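Local atomic coordinates of hydrogenase maturation factor (Thermoanaerobacter tengcongensis, PDB entry 3VTI), a protein that probably transfers the carbamoyl group of carbamoyl phosphate to the C-terminal cysteine of HypE, an ATP-dependent step in [NiFe]-hydrogenase maturation. Residues A[13-18]-A[79-84]; A[483-488]-A[523-528]. All coordinates share one frame; numbering follows the deposited sequence.

In the fold
The two contacts come in series along the chain and belong to separate modules: their centres lie about 32 Å apart and their nearest atoms about 18 Å, without touching. Interaction 1 joins strands 10-17 and 76-84 of the five-stranded acylphosphatase sheet near the N-terminus, 76-84 being an outermost strand within this chain. Interaction 2 lies deeper in the Kae1-like part, where helix 483-494 packs against strand 520-525 of an eight-stranded mixed sheet and carries two iron ligands. No strand, helix or sheet is common to both. They illustrate how a multidomain enzyme keeps its probable acylphosphatase and carbamoyltransferase chemistries in distinct regions of one polypeptide.

Interaction 1. Residues A[13-18]-A[79-84]; sequences QINIFG and EIQVRE
With CG anti to the carbonyl carbon in both F17 (chi1 -64°) and Q81 (chi1 -65°), the phenyl ring and the extended glutamine come together across one face of the two-stranded pairing. CE1 of F17 meets NE2 of Q81 at 3.7 Å, the ring and amide planes steeply inclined to one another. The E79 side chain runs alongside F17, bringing OE2 to the ring edge, 3.9 Å from CD1. E79 also steadies the amide: NE2 of Q81 donates to OE1 of E79 at 2.9 Å, in the amide plane but from above the carboxylate plane. An alanine in place of Q81 would remove this donor and is likely to leave the E79 carboxylate freer to turn and one flank of the F17 ring less covered.

The backbones run antiparallel. N15 and Q81 form a hydrogen-bonded pair, with N15 N to Q81 O and Q81 N to N15 O both 3.1 Å; F17 N reaches E79 O at 3.0 Å. Q13 N also donates to R83 O, while the return bond from R83 N to Q13 O is weak. On the other face the side chains are aliphatic. I14 and I80 lie side by side, their CG2 atoms 4.0 Å apart, and I64 and I67 of helix 57-69 pack over this face. Strand 48-55 continues the sheet beyond 13-17 through backbone bonds of I14 and I16. One face lined by polar groups and F17, the other by aliphatic groups under helix 57-69, is the construction of the acylphosphatase alpha/beta sandwich, here at the pairing of its first and fourth strands.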
ATOM      1  N   GLN A  13      73.400 -39.714 -14.900  1.00 80.43           N
ATOM      2  CA  GLN A  13      72.212 -40.267 -14.257  1.00 78.51           C
ATOM      3  C   GLN A  13      71.039 -39.292 -14.407  1.00 75.37           C
ATOM      4  O   GLN A  13      71.077 -38.162 -13.902  1.00 75.14           O
ATOM      5  CB  GLN A  13      72.504 -40.591 -12.785  1.00 80.54           C
ATOM      6  CG  GLN A  13      71.289 -40.965 -11.949  1.00 79.17           C
ATOM      7  CD  GLN A  13      70.900 -39.884 -10.952  1.00 78.74           C
ATOM      8  OE1 GLN A  13      71.691 -39.513 -10.079  1.00 81.12           O
ATOM      9  NE2 GLN A  13      69.675 -39.387 -11.067  1.00 74.85           N
ATOM     10  N   ILE A  14      70.000 -39.736 -15.109  1.00 72.71           N
ATOM     11  CA  ILE A  14      68.889 -38.858 -15.462  1.00 69.60           C
ATOM     12  C   ILE A  14      67.590 -39.241 -14.761  1.00 67.86           C
ATOM     13  O   ILE A  14      67.134 -40.377 -14.853  1.00 67.66           O
ATOM     14  CB  ILE A  14      68.660 -38.812 -16.996  1.00 68.31           C
ATOM     15  CG1 ILE A  14      69.985 -38.542 -17.737  1.00 70.29           C
ATOM     16  CG2 ILE A  14      67.609 -37.762 -17.348  1.00 65.29           C
ATOM     17  CD1 ILE A  14      69.961 -38.887 -19.228  1.00 70.17           C
ATOM     18  N   ASN A  15      67.009 -38.274 -14.059  1.00 66.45           N
ATOM     19  CA  ASN A  15      65.694 -38.423 -13.459  1.00 64.59           C
ATOM     20  C   ASN A  15      64.652 -37.615 -14.214  1.00 61.56           C
ATOM     21  O   ASN A  15      64.830 -36.409 -14.431  1.00 61.27           O
ATOM     22  CB  ASN A  15      65.722 -37.987 -11.995  1.00 65.71           C
ATOM     23  CG  ASN A  15      66.613 -38.860 -11.150  1.00 69.07           C
ATOM     24  OD1 ASN A  15      67.024 -39.944 -11.573  1.00 70.32           O
ATOM     25  ND2 ASN A  15      66.931 -38.390  -9.948  1.00 71.64           N
ATOM     26  N   ILE A  16      63.572 -38.282 -14.617  1.00 59.28           N
ATOM     27  CA  ILE A  16      62.440 -37.609 -15.266  1.00 56.22           C
ATOM     28  C   ILE A  16      61.219 -37.684 -14.354  1.00 55.00           C
ATOM     29  O   ILE A  16      60.741 -38.776 -14.041  1.00 55.12           O
ATOM     30  CB  ILE A  16      62.117 -38.216 -16.653  1.00 54.94           C
ATOM     31  CG1 ILE A  16      63.359 -38.220 -17.536  1.00 55.98           C
ATOM     32  CG2 ILE A  16      60.998 -37.444 -17.335  1.00 52.67           C
ATOM     33  CD1 ILE A  16      63.236 -39.099 -18.756  1.00 56.38           C
ATOM     34  N   PHE A  17      60.747 -36.519 -13.912  1.00 53.79           N
ATOM     35  CA  PHE A  17      59.581 -36.429 -13.043  1.00 52.82           C
ATOM     36  C   PHE A  17      58.344 -36.129 -13.878  1.00 50.40           C
ATOM     37  O   PHE A  17      58.398 -35.302 -14.789  1.00 49.67           O
ATOM     38  CB  PHE A  17      59.736 -35.314 -11.998  1.00 53.56           C
ATOM     39  CG  PHE A  17      60.857 -35.525 -10.998  1.00 56.32           C
ATOM     40  CD1 PHE A  17      61.317 -34.450 -10.234  1.00 58.58           C
ATOM     41  CD2 PHE A  17      61.448 -36.768 -10.806  1.00 58.69           C
ATOM     42  CE1 PHE A  17      62.356 -34.616  -9.289  1.00 61.34           C
ATOM     43  CE2 PHE A  17      62.490 -36.943  -9.867  1.00 60.87           C
ATOM     44  CZ  PHE A  17      62.939 -35.865  -9.112  1.00 61.15           C
ATOM     45  N   GLY A  18      57.234 -36.793 -13.554  1.00 49.28           N
ATOM     46  CA  GLY A  18      55.936 -36.512 -14.158  1.00 46.75           C
ATOM     47  C   GLY A  18      55.207 -37.763 -14.607  1.00 46.10           C
ATOM     48  O   GLY A  18      55.443 -38.851 -14.081  1.00 47.23           O
ATOM     49  N   GLU A  79      59.816 -31.971 -14.761  1.00 59.22           N
ATOM     50  CA  GLU A  79      61.185 -31.606 -14.400  1.00 61.55           C
ATOM     51  C   GLU A  79      62.166 -32.663 -14.883  1.00 62.89           C
ATOM     52  O   GLU A  79      61.869 -33.856 -14.856  1.00 63.17           O
ATOM     53  CB  GLU A  79      61.314 -31.440 -12.879  1.00 63.01           C
ATOM     54  CG  GLU A  79      62.630 -30.791 -12.407  1.00 65.75           C
ATOM     55  CD  GLU A  79      62.730 -30.655 -10.882  1.00 68.79           C
ATOM     56  OE1 GLU A  79      63.867 -30.637 -10.353  1.00 70.36           O
ATOM     57  OE2 GLU A  79      61.672 -30.566 -10.209  1.00 69.32           O
ATOM     58  N   ILE A  80      63.332 -32.219 -15.334  1.00 64.23           N
ATOM     59  CA  ILE A  80      64.419 -33.133 -15.664  1.00 66.10           C
ATOM     60  C   ILE A  80      65.673 -32.738 -14.874  1.00 68.63           C
ATOM     61  O   ILE A  80      66.021 -31.552 -14.793  1.00 68.97           O
ATOM     62  CB  ILE A  80      64.678 -33.200 -17.193  1.00 65.36           C
ATOM     63  CG1 ILE A  80      63.388 -33.585 -17.928  1.00 63.49           C
ATOM     64  CG2 ILE A  80      65.803 -34.191 -17.518  1.00 67.18           C
ATOM     65  CD1 ILE A  80      63.488 -33.612 -19.446  1.00 63.02           C
ATOM     66  N   GLN A  81      66.322 -33.729 -14.266  1.00 70.63           N
ATOM     67  CA  GLN A  81      67.564 -33.510 -13.524  1.00 73.09           C
ATOM     68  C   GLN A  81      68.673 -34.367 -14.098  1.00 75.10           C
ATOM     69  O   GLN A  81      68.450 -35.534 -14.426  1.00 74.93           O
ATOM     70  CB  GLN A  81      67.389 -33.854 -12.050  1.00 74.07           C
ATOM     71  CG  GLN A  81      66.425 -32.968 -11.293  1.00 72.56           C
ATOM     72  CD  GLN A  81      66.236 -33.418  -9.858  1.00 74.02           C
ATOM     73  OE1 GLN A  81      66.792 -34.431  -9.429  1.00 75.94           O
ATOM     74  NE2 GLN A  81      65.448 -32.662  -9.102  1.00 74.01           N
ATOM     75  N   VAL A  82      69.863 -33.777 -14.223  1.00 77.41           N
ATOM     76  CA  VAL A  82      71.057 -34.482 -14.701  1.00 79.86           C
ATOM     77  C   VAL A  82      72.234 -34.251 -13.739  1.00 83.15           C
ATOM     78  O   VAL A  82      72.573 -33.108 -13.431  1.00 83.87           O
ATOM     79  CB  VAL A  82      71.453 -34.051 -16.149  1.00 79.30           C
ATOM     80  CG1 VAL A  82      72.669 -34.819 -16.631  1.00 81.19           C
ATOM     81  CG2 VAL A  82      70.298 -34.259 -17.120  1.00 76.56           C
ATOM     82  N   ARG A  83      72.837 -35.341 -13.261  1.00 85.67           N
ATOM     83  CA  ARG A  83      74.048 -35.279 -12.429  1.00 89.00           C
ATOM     84  C   ARG A  83      75.142 -36.113 -13.069  1.00 91.03           C
ATOM     85  O   ARG A  83      74.859 -37.106 -13.741  1.00 90.32           O
ATOM     86  CB  ARG A  83      73.796 -35.781 -10.996  1.00 90.17           C
ATOM     87  CG  ARG A  83      72.930 -34.865 -10.126  1.00 90.32           C
ATOM     88  CD  ARG A  83      71.435 -35.156 -10.333  1.00 89.88           C
ATOM     89  NE  ARG A  83      70.553 -34.178  -9.693  1.00 90.24           N
ATOM     90  CZ  ARG A  83      70.167 -34.219  -8.416  1.00 91.64           C
ATOM     91  NH1 ARG A  83      70.590 -35.186  -7.607  1.00 93.76           N
ATOM     92  NH2 ARG A  83      69.356 -33.280  -7.945  1.00 90.91           N
ATOM     93  N   GLU A  84      76.390 -35.693 -12.862  1.00 93.87           N
ATOM     94  CA  GLU A  84      77.558 -36.444 -13.319  1.00 96.36           C
ATOM     95  C   GLU A  84      77.795 -37.626 -12.392  1.00 98.24           C
ATOM     96  O   GLU A  84      77.711 -37.486 -11.167  1.00 99.19           O
ATOM     97  CB  GLU A  84      78.809 -35.562 -13.317  1.00 98.87           C
ATOM     98  CG  GLU A  84      78.735 -34.316 -14.191  1.00 98.02           C
ATOM     99  CD  GLU A  84      79.853 -33.324 -13.891  1.00101.02           C
ATOM    100  OE1 GLU A  84      79.540 -32.124 -13.727  1.00100.49           O
ATOM    101  OE2 GLU A  84      81.035 -33.738 -13.816  1.00103.17           O
TER

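Interaction 2. Residues A[483-488]-A[523-528]; sequences HHHAHI and LVCDLK. With FE (Fe (III) ion), chain G.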
ATOM      1  N   HIS A 483      34.781 -16.933  -9.063  1.00 37.79           N
ATOM      2  CA  HIS A 483      35.279 -17.167 -10.416  1.00 36.56           C
ATOM      3  C   HIS A 483      36.761 -16.855 -10.649  1.00 36.05           C
ATOM      4  O   HIS A 483      37.486 -17.671 -11.218  1.00 35.66           O
ATOM      5  CB  HIS A 483      34.432 -16.360 -11.402  1.00 36.35           C
ATOM      6  CG  HIS A 483      34.691 -16.694 -12.837  1.00 35.03           C
ATOM      7  ND1 HIS A 483      34.117 -17.778 -13.461  1.00 35.03           N
ATOM      8  CD2 HIS A 483      35.455 -16.080 -13.770  1.00 34.97           C
ATOM      9  CE1 HIS A 483      34.521 -17.824 -14.718  1.00 35.99           C
ATOM     10  NE2 HIS A 483      35.331 -16.802 -14.932  1.00 36.02           N
ATOM     11  N   HIS A 484      37.206 -15.679 -10.223  1.00 36.37           N
ATOM     12  CA  HIS A 484      38.574 -15.231 -10.522  1.00 35.78           C
ATOM     13  C   HIS A 484      39.602 -15.839  -9.591  1.00 36.28           C
ATOM     14  O   HIS A 484      40.743 -16.078  -9.984  1.00 35.88           O
ATOM     15  CB  HIS A 484      38.641 -13.705 -10.559  1.00 35.77           C
ATOM     16  CG  HIS A 484      37.731 -13.123 -11.585  1.00 35.21           C
ATOM     17  ND1 HIS A 484      36.414 -12.818 -11.318  1.00 36.81           N
ATOM     18  CD2 HIS A 484      37.913 -12.886 -12.905  1.00 34.60           C
ATOM     19  CE1 HIS A 484      35.832 -12.382 -12.422  1.00 36.42           C
ATOM     20  NE2 HIS A 484      36.718 -12.414 -13.400  1.00 36.62           N
ATOM     21  N   HIS A 485      39.182 -16.107  -8.361  1.00 37.40           N
ATOM     22  CA  HIS A 485      39.971 -16.915  -7.443  1.00 38.40           C
ATOM     23  C   HIS A 485      40.243 -18.295  -8.073  1.00 37.70           C
ATOM     24  O   HIS A 485      41.373 -18.777  -8.034  1.00 37.83           O
ATOM     25  CB  HIS A 485      39.232 -17.039  -6.105  1.00 39.59           C
ATOM     26  CG  HIS A 485      40.007 -17.742  -5.036  1.00 40.23           C
ATOM     27  ND1 HIS A 485      39.402 -18.313  -3.937  1.00 41.71           N
ATOM     28  CD2 HIS A 485      41.332 -17.972  -4.897  1.00 40.72           C
ATOM     29  CE1 HIS A 485      40.323 -18.864  -3.167  1.00 42.88           C
ATOM     30  NE2 HIS A 485      41.503 -18.669  -3.725  1.00 42.44           N
ATOM     31  N   ALA A 486      39.220 -18.901  -8.677  1.00 36.88           N
ATOM     32  CA  ALA A 486      39.372 -20.190  -9.358  1.00 36.62           C
ATOM     33  C   ALA A 486      40.327 -20.126 -10.560  1.00 36.09           C
ATOM     34  O   ALA A 486      41.030 -21.103 -10.848  1.00 36.15           O
ATOM     35  CB  ALA A 486      38.020 -20.755  -9.765  1.00 35.84           C
ATOM     36  N   HIS A 487      40.348 -18.994 -11.262  1.00 35.56           N
ATOM     37  CA  HIS A 487      41.334 -18.776 -12.302  1.00 35.15           C
ATOM     38  C   HIS A 487      42.758 -18.826 -11.730  1.00 36.12           C
ATOM     39  O   HIS A 487      43.609 -19.595 -12.198  1.00 36.14           O
ATOM     40  CB  HIS A 487      41.108 -17.425 -12.989  1.00 35.13           C
ATOM     41  CG  HIS A 487      40.200 -17.484 -14.176  1.00 34.20           C
ATOM     42  ND1 HIS A 487      40.352 -18.409 -15.186  1.00 33.27           N
ATOM     43  CD2 HIS A 487      39.143 -16.710 -14.526  1.00 34.33           C
ATOM     44  CE1 HIS A 487      39.413 -18.214 -16.098  1.00 34.47           C
ATOM     45  NE2 HIS A 487      38.668 -17.188 -15.721  1.00 34.77           N
ATOM     46  N   ILE A 488      43.023 -17.996 -10.724  1.00 37.01           N
ATOM     47  CA  ILE A 488      44.334 -17.967 -10.088  1.00 37.69           C
ATOM     48  C   ILE A 488      44.725 -19.369  -9.616  1.00 38.26           C
ATOM     49  O   ILE A 488      45.836 -19.843  -9.897  1.00 38.25           O
ATOM     50  CB  ILE A 488      44.371 -16.963  -8.909  1.00 38.80           C
ATOM     51  CG1 ILE A 488      43.942 -15.560  -9.367  1.00 38.17           C
ATOM     52  CG2 ILE A 488      45.746 -16.941  -8.249  1.00 40.55           C
ATOM     53  CD1 ILE A 488      44.564 -15.092 -10.669  1.00 38.12           C
ATOM     54  N   LEU A 523      44.271  -9.985  -6.913  1.00 42.04           N
ATOM     55  CA  LEU A 523      43.934 -10.590  -5.642  1.00 43.08           C
ATOM     56  C   LEU A 523      45.198 -11.033  -4.936  1.00 44.22           C
ATOM     57  O   LEU A 523      46.181 -11.398  -5.584  1.00 44.28           O
ATOM     58  CB  LEU A 523      43.038 -11.810  -5.853  1.00 42.46           C
ATOM     59  CG  LEU A 523      41.872 -11.762  -6.847  1.00 41.36           C
ATOM     60  CD1 LEU A 523      41.304 -13.159  -7.021  1.00 39.68           C
ATOM     61  CD2 LEU A 523      40.792 -10.768  -6.424  1.00 41.64           C
ATOM     62  N   VAL A 524      45.181 -10.974  -3.609  1.00 45.41           N
ATOM     63  CA  VAL A 524      46.145 -11.692  -2.801  1.00 46.25           C
ATOM     64  C   VAL A 524      45.403 -12.937  -2.358  1.00 46.33           C
ATOM     65  O   VAL A 524      44.416 -12.839  -1.636  1.00 47.24           O
ATOM     66  CB  VAL A 524      46.597 -10.858  -1.580  1.00 48.09           C
ATOM     67  CG1 VAL A 524      47.353 -11.715  -0.573  1.00 49.41           C
ATOM     68  CG2 VAL A 524      47.463  -9.715  -2.021  1.00 48.48           C
ATOM     69  N   CYS A 525      45.841 -14.107  -2.807  1.00 45.91           N
ATOM     70  CA  CYS A 525      45.131 -15.333  -2.433  1.00 46.40           C
ATOM     71  C   CYS A 525      45.980 -16.576  -2.194  1.00 47.10           C
ATOM     72  O   CYS A 525      47.111 -16.683  -2.674  1.00 46.64           O
ATOM     73  CB  CYS A 525      44.018 -15.659  -3.445  1.00 44.97           C
ATOM     74  SG  CYS A 525      44.503 -15.823  -5.126  1.00 42.58           S
ATOM     75  N   ASP A 526      45.410 -17.503  -1.423  1.00 48.02           N
ATOM     76  CA  ASP A 526      45.911 -18.869  -1.348  1.00 48.26           C
ATOM     77  C   ASP A 526      44.826 -19.808  -1.864  1.00 47.22           C
ATOM     78  O   ASP A 526      43.893 -19.372  -2.532  1.00 45.93           O
ATOM     79  CB  ASP A 526      46.337 -19.228   0.076  1.00 50.24           C
ATOM     80  CG  ASP A 526      45.258 -18.953   1.102  1.00 52.19           C
ATOM     81  OD1 ASP A 526      44.072 -18.819   0.732  1.00 50.96           O
ATOM     82  OD2 ASP A 526      45.604 -18.869   2.298  1.00 56.05           O
ATOM     83  N   LEU A 527      44.945 -21.091  -1.547  1.00 48.02           N
ATOM     84  CA  LEU A 527      43.974 -22.077  -1.997  1.00 47.40           C
ATOM     85  C   LEU A 527      42.680 -22.090  -1.178  1.00 48.40           C
ATOM     86  O   LEU A 527      41.723 -22.776  -1.542  1.00 47.99           O
ATOM     87  CB  LEU A 527      44.601 -23.477  -2.052  1.00 47.45           C
ATOM     88  CG  LEU A 527      45.706 -23.702  -3.083  1.00 46.71           C
ATOM     89  CD1 LEU A 527      46.338 -25.080  -2.891  1.00 46.52           C
ATOM     90  CD2 LEU A 527      45.195 -23.504  -4.524  1.00 43.35           C
ATOM     91  N   LYS A 528      42.629 -21.329  -0.093  1.00 49.82           N
ATOM     92  CA  LYS A 528      41.401 -21.309   0.696  1.00 51.33           C
ATOM     93  C   LYS A 528      40.671 -19.968   0.738  1.00 51.11           C
ATOM     94  O   LYS A 528      39.467 -19.926   1.007  1.00 52.19           O
ATOM     95  CB  LYS A 528      41.610 -21.897   2.109  1.00 53.69           C
ATOM     96  CG  LYS A 528      42.468 -21.076   3.042  1.00 56.36           C
ATOM     97  CD  LYS A 528      42.835 -21.870   4.294  1.00 61.04           C
ATOM     98  CE  LYS A 528      43.658 -21.025   5.271  1.00 64.05           C
ATOM     99  NZ  LYS A 528      44.887 -20.436   4.637  1.00 62.76           N
TER
HETATM  100 FE    FE G 803      36.752 -16.297 -16.706  1.00 43.49          FE
HETATM  101  O   HOH W   1      37.908 -16.105 -18.832  1.00 11.91           O
HETATM  102  O   HOH W   2      34.999 -15.794 -18.008  1.00 31.39           O
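H485 lays its imidazole beside C525, with CD2 3.8 Å from the cysteine CB, and reaches past it to the turn that follows the strand. CG stands anti to the backbone N (chi1 -175°), which carries the ring outward from the helix. There NE2 donates to the carbonyl O of D526 at 2.8 Å; the bond is nearly straight (172°) and the acceptor lies in the ring plane, so this bond helps set the ring's rotation. F530 also meets this ring, and I744 of helix 737-750 touches it.

The sulfur of C525 points toward the helix, SG sitting between the backbone N and the carbonyl carbon (chi1 56°), and touches CG2 of I488 at 3.5 Å. L523 adds a methyl, CD1, which rests 3.9 Å from the backbone N of H485 and also faces CG1 of I488. Thus a buried apolar patch lies beside the hydrogen bond that joins the segments. Beyond the strand, D526 makes an Asx turn, OD1 accepting from the N of K528 at 3.0 Å and also from the N of S529, while OD2 forms a salt bridge with NZ of K528.

The opposite flank of the helix carries the metal. H483 and H487, one turn apart, each bind the iron(III) ion through NE2 at 2.3 Å; two waters, D507 and D734 complete the site. H484 donates no ligand to the metal but is hydrogen-bonded to D507, making it a second-shell residue, while D460 holds ND1 of H483. An HxxxH helix supplying two histidines to a metal shared with aspartates is characteristic of the Kae1-like members of the actin-type ATPase clan.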